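Long-range contacts in mandelate racemase/muconate lactonizing enzyme (Polaromonas sp., PDB 2OG9), which probably abstracts the proton next to a substrate carboxylate, as enolase-superfamily enzymes such as mandelate racemase do: residues A[19-24]-A[51-56]; A[153-158]-A[168-173]; A[137-142]-A[355-360]. One frame throughout, in Å; residues are numbered along the deposited sequence.

Contact 1. Residues A[19-24]-A[51-56]; sequences RISSCY and FAEIET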
ATOM      1  N   ARG A  19      -1.988  35.026  36.406  1.00 20.23           N
ATOM      2  CA  ARG A  19      -0.770  35.826  36.374  1.00 22.43           C
ATOM      3  C   ARG A  19       0.309  35.133  35.555  1.00 21.52           C
ATOM      4  O   ARG A  19       0.585  33.951  35.748  1.00 21.57           O
ATOM      5  CB  ARG A  19      -0.234  36.085  37.789  1.00 23.96           C
ATOM      6  CG  ARG A  19       1.116  36.804  37.791  1.00 26.70           C
ATOM      7  CD  ARG A  19       1.490  37.361  39.167  1.00 32.47           C
ATOM      8  NE  ARG A  19       2.787  38.034  39.130  1.00 36.34           N
ATOM      9  CZ  ARG A  19       3.957  37.403  39.104  1.00 39.14           C
ATOM     10  NH1 ARG A  19       3.995  36.078  39.121  1.00 40.77           N
ATOM     11  NH2 ARG A  19       5.091  38.094  39.044  1.00 39.68           N
ATOM     12  N   ILE A  20       0.911  35.869  34.631  1.00 22.83           N
ATOM     13  CA  ILE A  20       1.975  35.315  33.810  1.00 23.51           C
ATOM     14  C   ILE A  20       3.256  36.082  34.068  1.00 24.12           C
ATOM     15  O   ILE A  20       3.241  37.301  34.241  1.00 24.68           O
ATOM     16  CB  ILE A  20       1.650  35.388  32.315  1.00 25.12           C
ATOM     17  CG1 ILE A  20       1.223  36.809  31.949  1.00 26.47           C
ATOM     18  CG2 ILE A  20       0.591  34.352  31.971  1.00 26.31           C
ATOM     19  CD1 ILE A  20       1.061  37.025  30.474  1.00 31.08           C
ATOM     20  N   SER A  21       4.364  35.355  34.090  1.00 22.99           N
ATOM     21  CA  SER A  21       5.667  35.945  34.349  1.00 24.55           C
ATOM     22  C   SER A  21       6.683  35.393  33.367  1.00 22.66           C
ATOM     23  O   SER A  21       6.682  34.198  33.085  1.00 23.61           O
ATOM     24  CB  SER A  21       6.136  35.590  35.768  1.00 23.34           C
ATOM     25  OG  SER A  21       5.115  35.769  36.728  1.00 29.41           O
ATOM     26  N   SER A  22       7.548  36.263  32.854  1.00 21.96           N
ATOM     27  CA  SER A  22       8.605  35.847  31.942  1.00 22.83           C
ATOM     28  C   SER A  22       9.885  35.945  32.761  1.00 23.50           C
ATOM     29  O   SER A  22      10.403  37.034  33.008  1.00 22.37           O
ATOM     30  CB  SER A  22       8.676  36.767  30.724  1.00 23.49           C
ATOM     31  OG  SER A  22       9.611  36.264  29.779  1.00 20.85           O
ATOM     32  N   CYS A  23      10.378  34.789  33.182  1.00 24.08           N
ATOM     33  CA  CYS A  23      11.566  34.688  34.019  1.00 25.06           C
ATOM     34  C   CYS A  23      12.791  34.194  33.255  1.00 25.58           C
ATOM     35  O   CYS A  23      12.759  33.131  32.645  1.00 25.34           O
ATOM     36  CB  CYS A  23      11.248  33.744  35.181  1.00 27.33           C
ATOM     37  SG  CYS A  23      12.618  33.367  36.267  1.00 28.46           S
ATOM     38  N   TYR A  24      13.874  34.965  33.288  1.00 25.45           N
ATOM     39  CA  TYR A  24      15.092  34.570  32.587  1.00 26.98           C
ATOM     40  C   TYR A  24      16.094  33.890  33.504  1.00 27.92           C
ATOM     41  O   TYR A  24      16.763  34.536  34.317  1.00 26.62           O
ATOM     42  CB  TYR A  24      15.722  35.778  31.898  1.00 28.02           C
ATOM     43  CG  TYR A  24      14.952  36.185  30.665  1.00 28.69           C
ATOM     44  CD1 TYR A  24      15.387  35.815  29.394  1.00 30.23           C
ATOM     45  CD2 TYR A  24      13.754  36.892  30.773  1.00 29.28           C
ATOM     46  CE1 TYR A  24      14.647  36.137  28.258  1.00 29.46           C
ATOM     47  CE2 TYR A  24      13.005  37.217  29.645  1.00 29.86           C
ATOM     48  CZ  TYR A  24      13.460  36.838  28.393  1.00 27.95           C
ATOM     49  OH  TYR A  24      12.733  37.173  27.274  1.00 30.04           O
ATOM     50  N   PHE A  51       6.034  31.502  33.310  1.00 20.42           N
ATOM     51  CA  PHE A  51       5.246  30.945  34.398  1.00 18.97           C
ATOM     52  C   PHE A  51       3.804  31.429  34.310  1.00 18.79           C
ATOM     53  O   PHE A  51       3.546  32.591  33.993  1.00 18.26           O
ATOM     54  CB  PHE A  51       5.822  31.367  35.756  1.00 20.09           C
ATOM     55  CG  PHE A  51       7.073  30.635  36.145  1.00 18.45           C
ATOM     56  CD1 PHE A  51       7.035  29.276  36.447  1.00 18.25           C
ATOM     57  CD2 PHE A  51       8.293  31.305  36.209  1.00 18.92           C
ATOM     58  CE1 PHE A  51       8.200  28.592  36.810  1.00 18.81           C
ATOM     59  CE2 PHE A  51       9.463  30.629  36.569  1.00 17.92           C
ATOM     60  CZ  PHE A  51       9.412  29.271  36.869  1.00 16.20           C
ATOM     61  N   ALA A  52       2.870  30.525  34.576  1.00 18.43           N
ATOM     62  CA  ALA A  52       1.455  30.861  34.577  1.00 17.54           C
ATOM     63  C   ALA A  52       0.895  30.417  35.916  1.00 18.40           C
ATOM     64  O   ALA A  52       1.132  29.283  36.358  1.00 17.35           O
ATOM     65  CB  ALA A  52       0.728  30.146  33.443  1.00 17.26           C
ATOM     66  N   GLU A  53       0.178  31.325  36.569  1.00 17.73           N
ATOM     67  CA  GLU A  53      -0.451  31.048  37.853  1.00 19.47           C
ATOM     68  C   GLU A  53      -1.942  31.248  37.647  1.00 19.57           C
ATOM     69  O   GLU A  53      -2.371  32.246  37.058  1.00 18.90           O
ATOM     70  CB  GLU A  53       0.062  32.011  38.925  1.00 22.10           C
ATOM     71  CG  GLU A  53       1.521  31.800  39.302  1.00 23.68           C
ATOM     72  CD  GLU A  53       2.079  32.954  40.120  1.00 27.68           C
ATOM     73  OE1 GLU A  53       2.698  33.867  39.530  1.00 25.62           O
ATOM     74  OE2 GLU A  53       1.883  32.953  41.352  1.00 29.22           O
ATOM     75  N   ILE A  54      -2.727  30.288  38.115  1.00 19.39           N
ATOM     76  CA  ILE A  54      -4.175  30.341  37.974  1.00 20.10           C
ATOM     77  C   ILE A  54      -4.833  30.094  39.327  1.00 22.25           C
ATOM     78  O   ILE A  54      -4.434  29.188  40.069  1.00 23.07           O
ATOM     79  CB  ILE A  54      -4.671  29.267  36.962  1.00 19.94           C
ATOM     80  CG1 ILE A  54      -4.085  29.546  35.572  1.00 18.21           C
ATOM     81  CG2 ILE A  54      -6.189  29.267  36.890  1.00 20.41           C
ATOM     82  CD1 ILE A  54      -4.456  28.488  34.530  1.00 19.68           C
ATOM     83  N   GLU A  55      -5.836  30.903  39.646  1.00 22.54           N
ATOM     84  CA  GLU A  55      -6.564  30.773  40.903  1.00 23.99           C
ATOM     85  C   GLU A  55      -8.058  30.878  40.621  1.00 24.10           C
ATOM     86  O   GLU A  55      -8.471  31.564  39.689  1.00 22.39           O
ATOM     87  CB  GLU A  55      -6.099  31.849  41.895  1.00 27.33           C
ATOM     88  CG  GLU A  55      -4.763  31.508  42.550  1.00 31.43           C
ATOM     89  CD  GLU A  55      -4.220  32.612  43.448  1.00 34.80           C
ATOM     90  OE1 GLU A  55      -5.024  33.356  44.053  1.00 36.85           O
ATOM     91  OE2 GLU A  55      -2.980  32.720  43.561  1.00 33.59           O
ATOM     92  N   THR A  56      -8.866  30.194  41.426  1.00 24.26           N
ATOM     93  CA  THR A  56     -10.310  30.172  41.214  1.00 26.61           C
ATOM     94  C   THR A  56     -11.135  30.735  42.367  1.00 28.44           C
ATOM     95  O   THR A  56     -10.627  30.948  43.466  1.00 28.11           O
ATOM     96  CB  THR A  56     -10.791  28.736  40.971  1.00 25.99           C
ATOM     97  OG1 THR A  56     -10.680  27.990  42.191  1.00 27.12           O
ATOM     98  CG2 THR A  56      -9.938  28.062  39.893  1.00 25.51           C
TER

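Contact 2. Residues A[153-158]-A[168-173]; sequences NTSGGF and VNASAS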
ATOM      1  N   ASN A 153      22.116  11.016  32.981  1.00 24.24           N
ATOM      2  CA  ASN A 153      22.591  12.387  32.895  1.00 27.21           C
ATOM      3  C   ASN A 153      23.833  12.466  32.010  1.00 29.04           C
ATOM      4  O   ASN A 153      24.377  11.439  31.597  1.00 29.10           O
ATOM      5  CB  ASN A 153      22.863  12.948  34.305  1.00 28.17           C
ATOM      6  CG  ASN A 153      24.222  12.551  34.870  1.00 31.27           C
ATOM      7  OD1 ASN A 153      24.854  11.593  34.425  1.00 31.22           O
ATOM      8  ND2 ASN A 153      24.668  13.292  35.882  1.00 33.12           N
ATOM      9  N   THR A 154      24.266  13.686  31.705  1.00 32.14           N
ATOM     10  CA  THR A 154      25.444  13.907  30.867  1.00 34.37           C
ATOM     11  C   THR A 154      26.653  14.157  31.758  1.00 36.66           C
ATOM     12  O   THR A 154      27.792  14.191  31.286  1.00 35.10           O
ATOM     13  CB  THR A 154      25.265  15.142  29.968  1.00 36.73           C
ATOM     14  OG1 THR A 154      25.252  16.323  30.784  1.00 39.07           O
ATOM     15  CG2 THR A 154      23.954  15.059  29.196  1.00 35.81           C
ATOM     16  N   SER A 155      26.391  14.335  33.050  1.00 38.47           N
ATOM     17  CA  SER A 155      27.442  14.607  34.024  1.00 38.93           C
ATOM     18  C   SER A 155      28.192  15.874  33.621  1.00 40.92           C
ATOM     19  O   SER A 155      29.417  15.957  33.754  1.00 40.78           O
ATOM     20  CB  SER A 155      28.411  13.428  34.112  1.00 39.25           C
ATOM     21  OG  SER A 155      27.777  12.288  34.663  1.00 38.51           O
ATOM     22  N   GLY A 156      27.440  16.851  33.119  1.00 40.54           N
ATOM     23  CA  GLY A 156      28.022  18.115  32.700  1.00 42.38           C
ATOM     24  C   GLY A 156      29.022  17.974  31.568  1.00 43.42           C
ATOM     25  O   GLY A 156      29.950  18.776  31.444  1.00 43.39           O
ATOM     26  N   GLY A 157      28.834  16.958  30.733  1.00 42.63           N
ATOM     27  CA  GLY A 157      29.751  16.749  29.631  1.00 43.84           C
ATOM     28  C   GLY A 157      29.263  17.266  28.292  1.00 44.14           C
ATOM     29  O   GLY A 157      28.101  17.089  27.921  1.00 43.17           O
ATOM     30  N   PHE A 158      30.163  17.921  27.568  1.00 44.39           N
ATOM     31  CA  PHE A 158      29.860  18.449  26.245  1.00 44.35           C
ATOM     32  C   PHE A 158      30.984  17.994  25.331  1.00 44.35           C
ATOM     33  O   PHE A 158      31.948  17.378  25.790  1.00 43.44           O
ATOM     34  CB  PHE A 158      29.786  19.975  26.270  1.00 45.19           C
ATOM     35  CG  PHE A 158      28.729  20.513  27.190  1.00 46.73           C
ATOM     36  CD1 PHE A 158      29.081  21.127  28.389  1.00 47.16           C
ATOM     37  CD2 PHE A 158      27.380  20.390  26.869  1.00 47.51           C
ATOM     38  CE1 PHE A 158      28.103  21.612  29.256  1.00 47.91           C
ATOM     39  CE2 PHE A 158      26.392  20.869  27.727  1.00 47.86           C
ATOM     40  CZ  PHE A 158      26.755  21.482  28.924  1.00 49.08           C
ATOM     41  N   VAL A 168      35.621  11.230  35.135  1.00 47.54           N
ATOM     42  CA  VAL A 168      35.516  11.291  36.590  1.00 46.89           C
ATOM     43  C   VAL A 168      34.162  11.881  36.985  1.00 46.60           C
ATOM     44  O   VAL A 168      33.619  11.557  38.042  1.00 46.52           O
ATOM     45  CB  VAL A 168      36.666  12.134  37.219  1.00 47.26           C
ATOM     46  CG1 VAL A 168      38.007  11.458  36.963  1.00 45.55           C
ATOM     47  CG2 VAL A 168      36.670  13.540  36.646  1.00 46.20           C
ATOM     48  N   ASN A 169      33.619  12.743  36.128  1.00 46.09           N
ATOM     49  CA  ASN A 169      32.316  13.362  36.368  1.00 46.07           C
ATOM     50  C   ASN A 169      31.220  12.298  36.248  1.00 45.96           C
ATOM     51  O   ASN A 169      30.307  12.225  37.073  1.00 44.73           O
ATOM     52  CB  ASN A 169      32.058  14.473  35.343  1.00 47.01           C
ATOM     53  CG  ASN A 169      32.793  15.762  35.673  1.00 48.80           C
ATOM     54  OD1 ASN A 169      33.907  15.744  36.196  1.00 50.26           O
ATOM     55  ND2 ASN A 169      32.172  16.892  35.351  1.00 49.09           N
ATOM     56  N   ALA A 170      31.322  11.477  35.207  1.00 45.06           N
ATOM     57  CA  ALA A 170      30.356  10.415  34.971  1.00 44.61           C
ATOM     58  C   ALA A 170      30.394   9.426  36.129  1.00 44.25           C
ATOM     59  O   ALA A 170      29.360   9.090  36.701  1.00 42.91           O
ATOM     60  CB  ALA A 170      30.669   9.706  33.661  1.00 43.67           C
ATOM     61  N   SER A 171      31.591   8.960  36.468  1.00 44.57           N
ATOM     62  CA  SER A 171      31.750   8.016  37.565  1.00 44.83           C
ATOM     63  C   SER A 171      31.154   8.602  38.845  1.00 44.45           C
ATOM     64  O   SER A 171      30.625   7.873  39.686  1.00 44.46           O
ATOM     65  CB  SER A 171      33.233   7.681  37.764  1.00 46.29           C
ATOM     66  OG  SER A 171      34.018   8.859  37.858  1.00 49.57           O
ATOM     67  N   ALA A 172      31.231   9.923  38.980  1.00 44.61           N
ATOM     68  CA  ALA A 172      30.685  10.609  40.150  1.00 44.57           C
ATOM     69  C   ALA A 172      29.161  10.550  40.118  1.00 44.64           C
ATOM     70  O   ALA A 172      28.516  10.299  41.138  1.00 44.12           O
ATOM     71  CB  ALA A 172      31.150  12.061  40.170  1.00 44.03           C
ATOM     72  N   SER A 173      28.588  10.790  38.943  1.00 43.52           N
ATOM     73  CA  SER A 173      27.140  10.755  38.786  1.00 42.52           C
ATOM     74  C   SER A 173      26.611   9.366  39.102  1.00 41.73           C
ATOM     75  O   SER A 173      25.524   9.213  39.650  1.00 42.32           O
ATOM     76  CB  SER A 173      26.750  11.150  37.361  1.00 42.29           C
ATOM     77  OG  SER A 173      27.073  12.508  37.110  1.00 43.32           O
TER

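Contact 3. Residues A[137-142]-A[355-360]; sequences SLAKLL and MLVPTR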
ATOM      1  N   SER A 137      -0.677  13.616  43.619  1.00 18.62           N
ATOM      2  CA  SER A 137       0.431  14.108  42.820  1.00 16.37           C
ATOM      3  C   SER A 137      -0.106  14.027  41.389  1.00 15.80           C
ATOM      4  O   SER A 137      -1.119  13.371  41.146  1.00 14.58           O
ATOM      5  CB  SER A 137       1.644  13.186  42.967  1.00 15.13           C
ATOM      6  OG  SER A 137       1.327  11.870  42.550  1.00 14.73           O
ATOM      7  N   LEU A 138       0.544  14.697  40.448  1.00 15.99           N
ATOM      8  CA  LEU A 138       0.084  14.641  39.068  1.00 17.72           C
ATOM      9  C   LEU A 138       0.147  13.195  38.591  1.00 17.24           C
ATOM     10  O   LEU A 138      -0.750  12.723  37.897  1.00 16.32           O
ATOM     11  CB  LEU A 138       0.956  15.521  38.167  1.00 18.66           C
ATOM     12  CG  LEU A 138       0.626  15.469  36.666  1.00 18.51           C
ATOM     13  CD1 LEU A 138      -0.832  15.870  36.442  1.00 18.40           C
ATOM     14  CD2 LEU A 138       1.555  16.393  35.906  1.00 18.29           C
ATOM     15  N   ALA A 139       1.201  12.484  38.983  1.00 16.22           N
ATOM     16  CA  ALA A 139       1.355  11.090  38.575  1.00 18.18           C
ATOM     17  C   ALA A 139       0.188  10.218  39.033  1.00 17.79           C
ATOM     18  O   ALA A 139      -0.282   9.362  38.288  1.00 16.62           O
ATOM     19  CB  ALA A 139       2.672  10.522  39.114  1.00 17.52           C
ATOM     20  N   LYS A 140      -0.275  10.429  40.264  1.00 17.58           N
ATOM     21  CA  LYS A 140      -1.376   9.638  40.787  1.00 16.15           C
ATOM     22  C   LYS A 140      -2.715  10.065  40.192  1.00 14.55           C
ATOM     23  O   LYS A 140      -3.626   9.247  40.068  1.00 16.28           O
ATOM     24  CB  LYS A 140      -1.414   9.722  42.318  1.00 17.88           C
ATOM     25  CG  LYS A 140      -0.244   8.994  42.997  1.00 19.74           C
ATOM     26  CD  LYS A 140      -0.321   7.474  42.791  1.00 21.21           C
ATOM     27  CE  LYS A 140       0.909   6.768  43.376  1.00 22.54           C
ATOM     28  NZ  LYS A 140       0.790   5.272  43.359  1.00 23.47           N
ATOM     29  N   LEU A 141      -2.846  11.335  39.822  1.00 14.47           N
ATOM     30  CA  LEU A 141      -4.095  11.791  39.222  1.00 15.11           C
ATOM     31  C   LEU A 141      -4.252  11.083  37.877  1.00 15.29           C
ATOM     32  O   LEU A 141      -5.321  10.580  37.538  1.00 14.43           O
ATOM     33  CB  LEU A 141      -4.079  13.303  39.001  1.00 16.91           C
ATOM     34  CG  LEU A 141      -5.262  13.863  38.201  1.00 16.73           C
ATOM     35  CD1 LEU A 141      -6.552  13.690  38.983  1.00 16.43           C
ATOM     36  CD2 LEU A 141      -5.015  15.339  37.901  1.00 18.14           C
ATOM     37  N   LEU A 142      -3.167  11.036  37.120  1.00 15.51           N
ATOM     38  CA  LEU A 142      -3.178  10.383  35.815  1.00 16.57           C
ATOM     39  C   LEU A 142      -3.230   8.872  35.978  1.00 18.19           C
ATOM     40  O   LEU A 142      -3.797   8.170  35.141  1.00 20.75           O
ATOM     41  CB  LEU A 142      -1.917  10.750  35.037  1.00 16.58           C
ATOM     42  CG  LEU A 142      -1.713  12.215  34.659  1.00 18.11           C
ATOM     43  CD1 LEU A 142      -0.362  12.363  33.977  1.00 19.51           C
ATOM     44  CD2 LEU A 142      -2.841  12.669  33.739  1.00 19.26           C
HETATM   45  N   MSE A 355      14.922   8.094  39.488  1.00 22.96           N
HETATM   46  CA  MSE A 355      14.517   9.302  40.193  1.00 21.90           C
HETATM   47  C   MSE A 355      13.143   9.015  40.769  1.00 21.02           C
HETATM   48  O   MSE A 355      12.296   8.418  40.102  1.00 19.09           O
HETATM   49  CB  MSE A 355      14.480  10.528  39.267  1.00 25.84           C
HETATM   50  CG  MSE A 355      13.580  10.441  38.055  1.00 25.89           C
HETATM   51 SE   MSE A 355      13.403  12.212  37.220  1.00 33.57          SE
HETATM   52  CE  MSE A 355      15.262  12.507  36.702  1.00 22.82           C
ATOM     53  N   LEU A 356      12.932   9.419  42.017  1.00 20.31           N
ATOM     54  CA  LEU A 356      11.664   9.175  42.686  1.00 20.59           C
ATOM     55  C   LEU A 356      10.582  10.117  42.184  1.00 20.10           C
ATOM     56  O   LEU A 356      10.822  11.303  41.968  1.00 18.32           O
ATOM     57  CB  LEU A 356      11.807   9.353  44.206  1.00 21.94           C
ATOM     58  CG  LEU A 356      12.849   8.502  44.942  1.00 27.14           C
ATOM     59  CD1 LEU A 356      12.775   8.791  46.444  1.00 26.30           C
ATOM     60  CD2 LEU A 356      12.602   7.029  44.676  1.00 29.36           C
ATOM     61  N   VAL A 357       9.390   9.576  41.992  1.00 19.20           N
ATOM     62  CA  VAL A 357       8.275  10.392  41.553  1.00 19.77           C
ATOM     63  C   VAL A 357       7.807  11.126  42.803  1.00 19.31           C
ATOM     64  O   VAL A 357       7.542  10.498  43.819  1.00 18.21           O
ATOM     65  CB  VAL A 357       7.131   9.517  41.018  1.00 19.16           C
ATOM     66  CG1 VAL A 357       5.936  10.385  40.671  1.00 20.03           C
ATOM     67  CG2 VAL A 357       7.606   8.745  39.791  1.00 20.66           C
ATOM     68  N   PRO A 358       7.739  12.465  42.754  1.00 20.10           N
ATOM     69  CA  PRO A 358       7.296  13.251  43.912  1.00 21.43           C
ATOM     70  C   PRO A 358       5.929  12.776  44.400  1.00 22.44           C
ATOM     71  O   PRO A 358       5.099  12.341  43.600  1.00 20.83           O
ATOM     72  CB  PRO A 358       7.256  14.674  43.363  1.00 21.46           C
ATOM     73  CG  PRO A 358       8.365  14.677  42.379  1.00 21.10           C
ATOM     74  CD  PRO A 358       8.188  13.349  41.665  1.00 19.84           C
ATOM     75  N   THR A 359       5.698  12.854  45.709  1.00 22.18           N
ATOM     76  CA  THR A 359       4.429  12.415  46.278  1.00 23.68           C
ATOM     77  C   THR A 359       3.513  13.559  46.703  1.00 24.01           C
ATOM     78  O   THR A 359       2.355  13.331  47.044  1.00 24.70           O
ATOM     79  CB  THR A 359       4.644  11.473  47.494  1.00 24.41           C
ATOM     80  OG1 THR A 359       5.435  12.139  48.485  1.00 25.17           O
ATOM     81  CG2 THR A 359       5.343  10.194  47.057  1.00 26.31           C
ATOM     82  N   ARG A 360       4.021  14.786  46.679  1.00 24.22           N
ATOM     83  CA  ARG A 360       3.209  15.943  47.050  1.00 26.05           C
ATOM     84  C   ARG A 360       2.135  16.224  45.987  1.00 25.11           C
ATOM     85  O   ARG A 360       2.247  15.776  44.847  1.00 24.31           O
ATOM     86  CB  ARG A 360       4.110  17.173  47.253  1.00 30.30           C
ATOM     87  CG  ARG A 360       5.480  17.064  46.604  1.00 36.58           C
ATOM     88  CD  ARG A 360       6.440  18.133  47.130  1.00 39.40           C
ATOM     89  NE  ARG A 360       7.836  17.782  46.870  1.00 42.25           N
ATOM     90  CZ  ARG A 360       8.401  17.770  45.666  1.00 43.38           C
ATOM     91  NH1 ARG A 360       7.696  18.099  44.595  1.00 44.88           N
ATOM     92  NH2 ARG A 360       9.671  17.414  45.529  1.00 46.07           N
TER
HETATM   93  O   HOH W   1       3.277  10.381  43.360  1.00 22.71           O

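Contact 1. Residues A[19-24]-A[51-56]
Arg19 and Glu53 face each other as a hydrogen-bonded antiparallel pair, and their side chains run side by side from the same face of the sheet. The arginine CG stands anti to the backbone N (chi1 174°) and the chain is extended as far as NE, which carries it along the glutamate. Arg19 CB lies 4.1 Å from Glu53 OE1, CG and CD pass a little nearer, and Arg19 NH1 closes on Glu53 OE1 at 2.6 Å. That oxygen sits at the edge of the guanidinium, in its plane, while the two flat groups are turned 81° apart. The hydrogen bond is bent at the hydrogen (135°), whereas OE1 is met nearly along its C-O axis. NH2 makes a second salt bridge, to Glu378 on strand 375-382.

Ser21 and Phe51 form the next hydrogen-bonded pair, and Cys23 CB touches the edge of the Phe51 ring at CE2 (3.8 Å). Between these pairs, the apolar Ile20 and small Ala52 suit the other, buried face: helix 114-133 covers both and helix 73-83 also meets Ile20, as in the capping domain of this superfamily. The two salt bridges link three strands, and the arginine's charge is probably well balanced.

Contact 2. Residues A[153-158]-A[168-173]
Ser155 and Ala170 bring the two backbones closest, their CA atoms 5.2 Å apart. The first of them rides on a type I' turn from Thr154 to Gly157, closed by Gly157 N to Thr154 O (3.0 Å), while residues 168-173 form regular helix. Both central residues of the turn have positive phi: Gly156 takes this readily, and Ser155 accepts it at 58° while its CB is aimed at the helix.

From there Ser155 OG shares a hydrogen bond with Ser173 OG (2.6 Å), in which either hydroxyl could be the donor, and passes 3.2 Å from Ala170 CA. A small side chain suits Ala170, since the turn lies so near the helix surface. Segment 153-158 leaves the end of strand 148-152 and leads into helix 163-175, after which the chain returns as strand 181-184; this is the beta-alpha-beta crossover with which the TIM barrel starts, and backbone bonds of Asn153, just beyond the first strand, to Gly180 and Lys182 hold it to the start of the second.

Asn153 directs its amide to the helix, with CG between the backbone N and the carbonyl carbon (chi1 82°). ND2 donates to Ser173 OG at 2.8 Å in an almost straight bond (174°), and the serine oxygen lies in the amide plane. Ser173 OG is thus gripped by two polar neighbours in a buried spot. A leucine in place of Asn153 would probably deprive the buried Ser173 hydroxyl of this donor and press an apolar branch against it. One turn earlier in the helix, Asn169 ND2 makes only a weak bond, 3.3 Å long, to Ser155 O.

Contact 3. Residues A[137-142]-A[355-360]
Ser137 and Pro358 are joined through a single water, which lies 2.6 Å from Ser137 OG and donates to Pro358 O at 2.7 Å. No direct hydrogen bond crosses between residues 137-142 and 355-360, so this water supplies the polar link. The proline carbonyl also faces Ser137 CB, but OG itself is 3.9 Å from Pro358 O, a gap that the water spans.

The serine is at the same time an N-cap. Its OG, placed between the backbone N and the carbonyl carbon (chi1 59°), accepts from Lys140 N at 3.1 Å and so satisfies an amide of the first turn of helix 138-142; Ala139 N, another amide at that end, is bonded to His323 ND1. Serine suits this place because one short hydroxyl can serve both the helix end and the water. The helix follows helix 114-133 of the N-terminal domain, whereas residues 355-360 run out of strand 354-356, which pairs antiparallel with strand 148-152 at the start of the barrel, so the contact appears to bridge the N-terminal domain and the barrel domain.

A weaker kind of contact is the CA-H...O approach of Ser137 CA to Arg360 O, 3.2 Å with an angle of 128° at the hydrogen. The apolar part is one pair of methyls, Ala139 CB against Val357 CG1 at 3.6 Å. Val357 holds CG1 anti to its backbone N (chi1 175°), which sets that branch against the alanine. Lys140 forms salt bridges with Asp91 and Asp94 of the second subunit, and Leu141 packs on Leu141 of that subunit.

Reading from the N terminus, contact 1 comes first: strand 15-26 pairs with strand 46-56, closing a loop with 26 residues between the two segments and building the middle of the antiparallel sheet, to which strand 375-382 later returns from the C-terminal end. Next the chain passes helix 114-133 and reaches 137-142, where contact 3 opens. Contact 2 opens and closes within the long excursion to 355-360, and it is a local closure around the first loop and helix of the barrel. Contact 3 then joins helix 138-142 to the segment that follows strand 354-356. None of the three touch; contacts 2 and 3 come nearest, about 8 Å between closest atoms, while the centres of contacts 1 and 2 lie 33 Å apart.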